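Local structure of putative modification methylase (Thermus thermophilus, 2ZIG) at residues Glu264-Pro267 / Arg268-Gln271; Lys274-Phe277 / Ala278-Val281; Asp28-Glu31 / Val32-Phe36. The protein probably transfers a methyl group from S-adenosyl-L-methionine to DNA, consistent with an N(4)-cytosine modification methylase. One frame throughout, in Å; residues are numbered along the deposited sequence.

How the interactions relate
Three short-range contacts illustrate how helices of a Rossmann-like fold begin and end. Interactions 1 and 2 share helix 267-280: the first is its N-terminal turn, just after strand 259-264, and the second its last turns, with centres about 14 Å apart. Interaction 3 is the short helix 29-34 after strand 22-26; it lies at the surface, whereas the other two are partly buried. Its centre is about 15 Å from that of interaction 1, and both hold residues that bind S-adenosyl-L-methionine. Both ends of helix 267-280 set a valine on an aromatic face, beside the cofactor-binding glutamate at the start and a long Arg-Glu salt bridge at the end; helix 29-34 starts with an aspartate cap.

Interaction 1: Glu264-Pro267 / Arg268-Gln271; sequences ELVP and RYAQ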
loop_
_atom_site.group_PDB
_atom_site.type_symbol
_atom_site.label_atom_id
_atom_site.label_comp_id
_atom_site.label_asym_id
_atom_site.label_seq_id
_atom_site.Cartn_x
_atom_site.Cartn_y
_atom_site.Cartn_z
ATOM N N GLU B 264 -14.008 20.017 11.370
ATOM C CA GLU B 264 -14.411 18.902 12.221
ATOM C C GLU B 264 -15.928 18.817 12.230
ATOM O O GLU B 264 -16.618 19.834 12.334
ATOM C CB GLU B 264 -13.873 19.090 13.643
ATOM C CG GLU B 264 -14.319 18.042 14.661
ATOM C CD GLU B 264 -14.436 16.643 14.081
ATOM O OE1 GLU B 264 -13.589 16.257 13.241
ATOM O OE2 GLU B 264 -15.379 15.920 14.479
ATOM N N LEU B 265 -16.443 17.598 12.110
ATOM C CA LEU B 265 -17.885 17.374 12.083
ATOM C C LEU B 265 -18.551 17.549 13.435
ATOM O O LEU B 265 -19.579 18.210 13.542
ATOM C CB LEU B 265 -18.186 15.966 11.562
ATOM C CG LEU B 265 -19.654 15.527 11.567
ATOM C CD1 LEU B 265 -20.455 16.425 10.637
ATOM C CD2 LEU B 265 -19.755 14.072 11.120
ATOM N N VAL B 266 -17.960 16.957 14.466
ATOM C CA VAL B 266 -18.528 17.002 15.808
ATOM C C VAL B 266 -18.109 18.190 16.667
ATOM O O VAL B 266 -16.936 18.339 17.018
ATOM C CB VAL B 266 -18.195 15.701 16.584
ATOM C CG1 VAL B 266 -18.820 15.737 17.974
ATOM C CG2 VAL B 266 -18.687 14.489 15.803
ATOM N N PRO B 267 -19.075 19.050 17.026
ATOM C CA PRO B 267 -18.764 20.214 17.859
ATOM C C PRO B 267 -18.132 19.804 19.183
ATOM O O PRO B 267 -17.320 20.535 19.744
ATOM C CB PRO B 267 -20.123 20.905 18.026
ATOM C CG PRO B 267 -21.121 19.811 17.763
ATOM C CD PRO B 267 -20.491 19.054 16.627
ATOM N N ARG B 268 -18.487 18.622 19.673
ATOM C CA ARG B 268 -17.920 18.146 20.935
ATOM C C ARG B 268 -16.401 18.046 20.802
ATOM O O ARG B 268 -15.655 18.563 21.635
ATOM C CB ARG B 268 -18.488 16.771 21.293
ATOM C CG ARG B 268 -18.837 16.631 22.765
ATOM C CD ARG B 268 -17.872 15.777 23.566
ATOM N NE ARG B 268 -18.076 14.355 23.313
ATOM C CZ ARG B 268 -17.459 13.379 23.972
ATOM N NH1 ARG B 268 -16.595 13.669 24.941
ATOM N NH2 ARG B 268 -17.688 12.114 23.643
ATOM N N TYR B 269 -15.961 17.383 19.736
ATOM C CA TYR B 269 -14.548 17.168 19.447
ATOM C C TYR B 269 -13.818 18.464 19.133
ATOM O O TYR B 269 -12.665 18.641 19.516
ATOM C CB TYR B 269 -14.410 16.197 18.270
ATOM C CG TYR B 269 -14.950 14.807 18.557
ATOM C CD1 TYR B 269 -15.278 13.934 17.515
ATOM C CD2 TYR B 269 -15.113 14.360 19.867
ATOM C CE1 TYR B 269 -15.755 12.649 17.777
ATOM C CE2 TYR B 269 -15.587 13.080 20.139
ATOM C CZ TYR B 269 -15.905 12.231 19.092
ATOM O OH TYR B 269 -16.369 10.967 19.370
ATOM N N ALA B 270 -14.483 19.367 18.421
ATOM C CA ALA B 270 -13.868 20.648 18.094
ATOM C C ALA B 270 -13.571 21.381 19.395
ATOM O O ALA B 270 -12.561 22.067 19.508
ATOM C CB ALA B 270 -14.803 21.481 17.214
ATOM N N GLN B 271 -14.447 21.223 20.383
ATOM C CA GLN B 271 -14.253 21.877 21.678
ATOM C C GLN B 271 -13.085 21.225 22.405
ATOM O O GLN B 271 -12.349 21.883 23.134
ATOM C CB GLN B 271 -15.506 21.760 22.544
ATOM C CG GLN B 271 -16.003 23.078 23.097
ATOM C CD GLN B 271 -14.923 23.889 23.788
ATOM O OE1 GLN B 271 -14.300 23.438 24.751
ATOM N NE2 GLN B 271 -14.699 25.096 23.299
#
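The chain turns from strand into helix here, and two backbone bonds close the first turn: Ala-270 N donates to Val-266 O at 3.0 Å, nearly straight, and Gln-271 N to Pro-267 O. Val-266 thus stands at the N-cap, with Pro-267 opening the helix. The Val-266 side chain, which has no polar group to cap with, packs against the ring of Tyr-269. Its CG1 sits over one face, 4.1 Å from the ring centroid and 18° off the normal, a CH-pi contact displaced toward the rim. CB comes in lower, 3.5 Å from Tyr-269 CD1, while CG2 reaches the CD1-CE1 side of the ring. With CG1 anti to the backbone N, the same methyl also runs alongside Arg-268 CB, the two side chains pointing the same way.

This strand-to-helix junction is part of the Rossmann-like methyltransferase fold, and the acidic residue at the end of strand 259-264, Glu-264, binds S-adenosyl-L-methionine. The cofactor is absent from this chain, and the carboxylate is held by protein donors. OE2 accepts from Val-266 N at 2.8 Å, the donor standing 42° out of the carboxylate plane, and OE1 accepts from Gly-245 N. The bend at chi2 folds the chain back so that OE2 also lies at the edge of the Tyr-269 ring, 3.6 Å from CD1, with carboxylate and ring planes 49° apart. Farther back, Glu-264 CG packs 4.3 Å from Ala-270 CB. That methyl and the Glu-264 side chain both touch Leu-24 of strand 22-26, and Ala-270 meets Val-26 as well.

Interaction 2: Lys274-Phe277 / Ala278-Val281; sequences KERF and AREV
Apolar contact comes first at the C-terminal end of helix 267-280, where Val-281, just past the last turn, sets its CG2 methyl squarely over the ring of Phe-277. The carbon is 3.6 Å from the ring centroid and only 2° off the normal, a CH-pi contact almost exactly over the centre. Val-281 CB lies nearer the rim, 3.8 Å from Phe-277 CE2, and CG1 approaches the CE2-CZ side. The ring is brought there by a first torsion that places CG anti to the backbone N (chi1 -173°). Beyond the pair, Phe-277 packs on Ile-251 and Ala-254 of helix 248-255 and meets the ring of His-22.

Backbone bonds show the helix coming to its end. Ala-278 N still donates to Lys-274 O in the regular alpha-helical pattern, but Arg-276 O takes two donors: Glu-280 N at 2.8 Å, close to the carbonyl direction, and Arg-279 N from above the carbonyl plane. Val-281 N closes on Phe-277 O, and the backbone abandons the helical conformation at Val-281. In this Rossmann-like fold the chain then leads on to strand 286-289, whose Leu-286 also touches Phe-277.

Charged groups occupy other sides of the helix. Arg-276, extended from CG to NE, has a long salt bridge to Glu-280, whose OE2 lies in the guanidinium plane 4.0 Å from NE; the carboxylate is turned 56° from that plane. The stronger polar partner of Arg-276 is Thr-248, whose OG1 accepts a hydrogen bond from NH2; Thr-248 is a residue that binds S-adenosyl-L-methionine. Arg-279, bent at chi3, folds back along its own helix, one guanidinium face lying over Arg-276 CA and its NH1 3.6 Å from Glu-275 CB.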
loop_
_atom_site.group_PDB
_atom_site.type_symbol
_atom_site.label_atom_id
_atom_site.label_comp_id
_atom_site.label_asym_id
_atom_site.label_seq_id
_atom_site.Cartn_x
_atom_site.Cartn_y
_atom_site.Cartn_z
ATOM N N LYS B 274 -9.964 22.644 20.744
ATOM C CA LYS B 274 -9.609 23.973 21.233
ATOM C C LYS B 274 -8.891 23.913 22.572
ATOM O O LYS B 274 -7.915 24.629 22.782
ATOM C CB LYS B 274 -10.853 24.854 21.382
ATOM C CG LYS B 274 -10.618 26.065 22.274
ATOM C CD LYS B 274 -11.824 27.006 22.334
ATOM C CE LYS B 274 -12.026 27.739 21.016
ATOM N NZ LYS B 274 -12.924 28.923 21.159
ATOM N N GLU B 275 -9.391 23.073 23.478
ATOM C CA GLU B 275 -8.795 22.918 24.807
ATOM C C GLU B 275 -7.425 22.241 24.722
ATOM O O GLU B 275 -6.480 22.625 25.410
ATOM C CB GLU B 275 -9.734 22.104 25.713
ATOM C CG GLU B 275 -11.066 22.819 26.047
ATOM C CD GLU B 275 -12.096 21.915 26.722
ATOM O OE1 GLU B 275 -13.224 22.384 26.970
ATOM O OE2 GLU B 275 -11.794 20.739 27.006
ATOM N N ARG B 276 -7.326 21.230 23.865
ATOM C CA ARG B 276 -6.080 20.501 23.689
ATOM C C ARG B 276 -5.046 21.437 23.067
ATOM O O ARG B 276 -3.906 21.519 23.527
ATOM C CB ARG B 276 -6.305 19.283 22.779
ATOM C CG ARG B 276 -5.099 18.373 22.669
ATOM C CD ARG B 276 -5.270 17.293 21.600
ATOM N NE ARG B 276 -4.002 16.614 21.344
ATOM C CZ ARG B 276 -3.812 15.689 20.409
ATOM N NH1 ARG B 276 -2.615 15.137 20.264
ATOM N NH2 ARG B 276 -4.810 15.315 19.620
ATOM N N PHE B 277 -5.463 22.148 22.025
ATOM C CA PHE B 277 -4.604 23.080 21.309
ATOM C C PHE B 277 -3.970 24.071 22.275
ATOM O O PHE B 277 -2.753 24.259 22.277
ATOM C CB PHE B 277 -5.430 23.836 20.270
ATOM C CG PHE B 277 -4.618 24.712 19.350
ATOM C CD1 PHE B 277 -4.235 24.254 18.093
ATOM C CD2 PHE B 277 -4.290 26.013 19.717
ATOM C CE1 PHE B 277 -3.545 25.080 17.208
ATOM C CE2 PHE B 277 -3.599 26.852 18.844
ATOM C CZ PHE B 277 -3.225 26.385 17.581
ATOM N N ALA B 278 -4.804 24.703 23.096
ATOM C CA ALA B 278 -4.331 25.686 24.063
ATOM C C ALA B 278 -3.453 25.033 25.121
ATOM O O ALA B 278 -2.758 25.710 25.871
ATOM C CB ALA B 278 -5.524 26.389 24.726
ATOM N N ARG B 279 -3.485 23.709 25.170
ATOM C CA ARG B 279 -2.705 22.958 26.139
ATOM C C ARG B 279 -1.341 22.613 25.538
ATOM O O ARG B 279 -0.322 22.626 26.227
ATOM C CB ARG B 279 -3.469 21.677 26.487
ATOM C CG ARG B 279 -3.210 21.086 27.859
ATOM C CD ARG B 279 -4.049 19.817 28.031
ATOM N NE ARG B 279 -5.475 20.081 27.849
ATOM C CZ ARG B 279 -6.326 19.264 27.233
ATOM N NH1 ARG B 279 -7.602 19.602 27.123
ATOM N NH2 ARG B 279 -5.904 18.116 26.715
ATOM N N GLU B 280 -1.329 22.338 24.237
ATOM C CA GLU B 280 -0.104 21.950 23.534
ATOM C C GLU B 280 0.565 23.071 22.733
ATOM O O GLU B 280 1.701 22.919 22.296
ATOM C CB GLU B 280 -0.409 20.795 22.574
ATOM C CG GLU B 280 -1.400 19.770 23.107
ATOM C CD GLU B 280 -0.770 18.734 24.009
ATOM O OE1 GLU B 280 -0.021 19.112 24.935
ATOM O OE2 GLU B 280 -1.033 17.533 23.796
ATOM N N VAL B 281 -0.124 24.187 22.524
ATOM C CA VAL B 281 0.457 25.268 21.739
ATOM C C VAL B 281 0.661 26.542 22.533
ATOM O O VAL B 281 -0.204 27.416 22.550
ATOM C CB VAL B 281 -0.411 25.615 20.520
ATOM C CG1 VAL B 281 0.312 26.629 19.650
ATOM C CG2 VAL B 281 -0.739 24.363 19.733
#

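Interaction 3: Asp28-Glu31 / Val32-Phe36; sequences DARE and VLASF
Val-32 O is gripped twice by Ser-35, by the backbone N at 2.9 Å and by OG at 2.6 Å, the hydroxyl lying in the carbonyl plane on a lone pair. A first torsion of 78° puts OG between the backbone N and the carbonyl carbon of Ser-35, from where it can turn back to the preceding turn. The same carbonyl oxygen sits over the centre of one face of the Phe-36 ring, 3.7 Å above its plane.

At the other end of the helix Asp-28 does the capping. Its OD1 receives Glu-31 N on the anti lone pair, 3.1 Å away and almost straight at 176°, while its backbone O accepts from Val-32 N at 2.9 Å. The CG2 branch of Val-32, beside its own backbone N, comes up to the same oxygen, 3.3 Å from Asp-28 O. Two residues on, Ala-34 N donates to Arg-30 O, and Ala-34 CB lies at the edge of the Arg-30 guanidinium, 4.2 Å from NE.

Leu-33 is the buried side chain of this helix, meeting Glu-82 and Leu-86 of helix 66-86 and Val-263 of strand 259-264. An alanine here would lose the branched end and is likely to leave a gap between the helix and these neighbours. Asp-28 and Ala-29 both bind S-adenosyl-L-methionine, so this aspartate N-cap at the start of a short helix following strand 22-26 forms part of the cofactor site of the Rossmann-like methyltransferase fold.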
loop_
_atom_site.group_PDB
_atom_site.type_symbol
_atom_site.label_atom_id
_atom_site.label_comp_id
_atom_site.label_asym_id
_atom_site.label_seq_id
_atom_site.Cartn_x
_atom_site.Cartn_y
_atom_site.Cartn_z
ATOM N N ASP B 28 -19.574 20.312 7.815
ATOM C CA ASP B 28 -19.344 19.253 6.853
ATOM C C ASP B 28 -18.134 19.589 5.995
ATOM O O ASP B 28 -18.110 20.612 5.313
ATOM C CB ASP B 28 -20.580 19.071 5.978
ATOM C CG ASP B 28 -20.370 18.051 4.891
ATOM O OD1 ASP B 28 -19.969 18.440 3.774
ATOM O OD2 ASP B 28 -20.593 16.859 5.164
ATOM N N ALA B 29 -17.136 18.707 6.041
ATOM C CA ALA B 29 -15.880 18.868 5.309
ATOM C C ALA B 29 -16.012 19.395 3.878
ATOM O O ALA B 29 -15.376 20.386 3.514
ATOM C CB ALA B 29 -15.125 17.545 5.305
ATOM N N ARG B 30 -16.831 18.733 3.068
ATOM C CA ARG B 30 -17.016 19.135 1.675
ATOM C C ARG B 30 -17.568 20.551 1.565
ATOM O O ARG B 30 -16.996 21.410 0.881
ATOM C CB ARG B 30 -17.971 18.171 0.978
ATOM C CG ARG B 30 -17.791 18.075 -0.531
ATOM C CD ARG B 30 -17.966 19.407 -1.245
ATOM N NE ARG B 30 -19.221 20.080 -0.908
ATOM C CZ ARG B 30 -20.414 19.494 -0.911
ATOM N NH1 ARG B 30 -20.527 18.210 -1.229
ATOM N NH2 ARG B 30 -21.495 20.196 -0.596
ATOM N N GLU B 31 -18.685 20.786 2.243
ATOM C CA GLU B 31 -19.336 22.089 2.224
ATOM C C GLU B 31 -18.416 23.224 2.668
ATOM O O GLU B 31 -18.322 24.247 1.997
ATOM C CB GLU B 31 -20.578 22.054 3.112
ATOM C CG GLU B 31 -21.549 20.945 2.744
ATOM C CD GLU B 31 -22.830 20.992 3.556
ATOM O OE1 GLU B 31 -23.654 20.055 3.431
ATOM O OE2 GLU B 31 -23.010 21.969 4.315
ATOM N N VAL B 32 -17.739 23.040 3.798
ATOM C CA VAL B 32 -16.841 24.065 4.317
ATOM C C VAL B 32 -15.666 24.307 3.380
ATOM O O VAL B 32 -15.352 25.449 3.048
ATOM C CB VAL B 32 -16.311 23.684 5.714
ATOM C CG1 VAL B 32 -15.315 24.725 6.205
ATOM C CG2 VAL B 32 -17.477 23.572 6.690
ATOM N N LEU B 33 -15.018 23.234 2.940
ATOM C CA LEU B 33 -13.884 23.380 2.039
ATOM C C LEU B 33 -14.297 24.105 0.765
ATOM O O LEU B 33 -13.575 24.974 0.271
ATOM C CB LEU B 33 -13.295 22.011 1.680
ATOM C CG LEU B 33 -12.695 21.179 2.819
ATOM C CD1 LEU B 33 -12.068 19.930 2.241
ATOM C CD2 LEU B 33 -11.663 21.989 3.577
ATOM N N ALA B 34 -15.463 23.749 0.236
ATOM C CA ALA B 34 -15.959 24.368 -0.987
ATOM C C ALA B 34 -16.077 25.878 -0.835
ATOM O O ALA B 34 -16.119 26.598 -1.827
ATOM C CB ALA B 34 -17.306 23.778 -1.367
ATOM N N SER B 35 -16.118 26.358 0.404
ATOM C CA SER B 35 -16.244 27.789 0.647
ATOM C C SER B 35 -14.911 28.508 0.792
ATOM O O SER B 35 -14.884 29.702 1.099
ATOM C CB SER B 35 -17.094 28.044 1.891
ATOM O OG SER B 35 -16.352 27.825 3.073
ATOM N N PHE B 36 -13.807 27.790 0.582
ATOM C CA PHE B 36 -12.481 28.400 0.672
ATOM C C PHE B 36 -11.950 28.654 -0.735
ATOM O O PHE B 36 -12.230 27.890 -1.658
ATOM C CB PHE B 36 -11.487 27.493 1.412
ATOM C CG PHE B 36 -11.866 27.193 2.833
ATOM C CD1 PHE B 36 -12.586 28.111 3.590
ATOM C CD2 PHE B 36 -11.464 26.003 3.428
ATOM C CE1 PHE B 36 -12.903 27.850 4.926
ATOM C CE2 PHE B 36 -11.773 25.730 4.761
ATOM C CZ PHE B 36 -12.494 26.655 5.512
#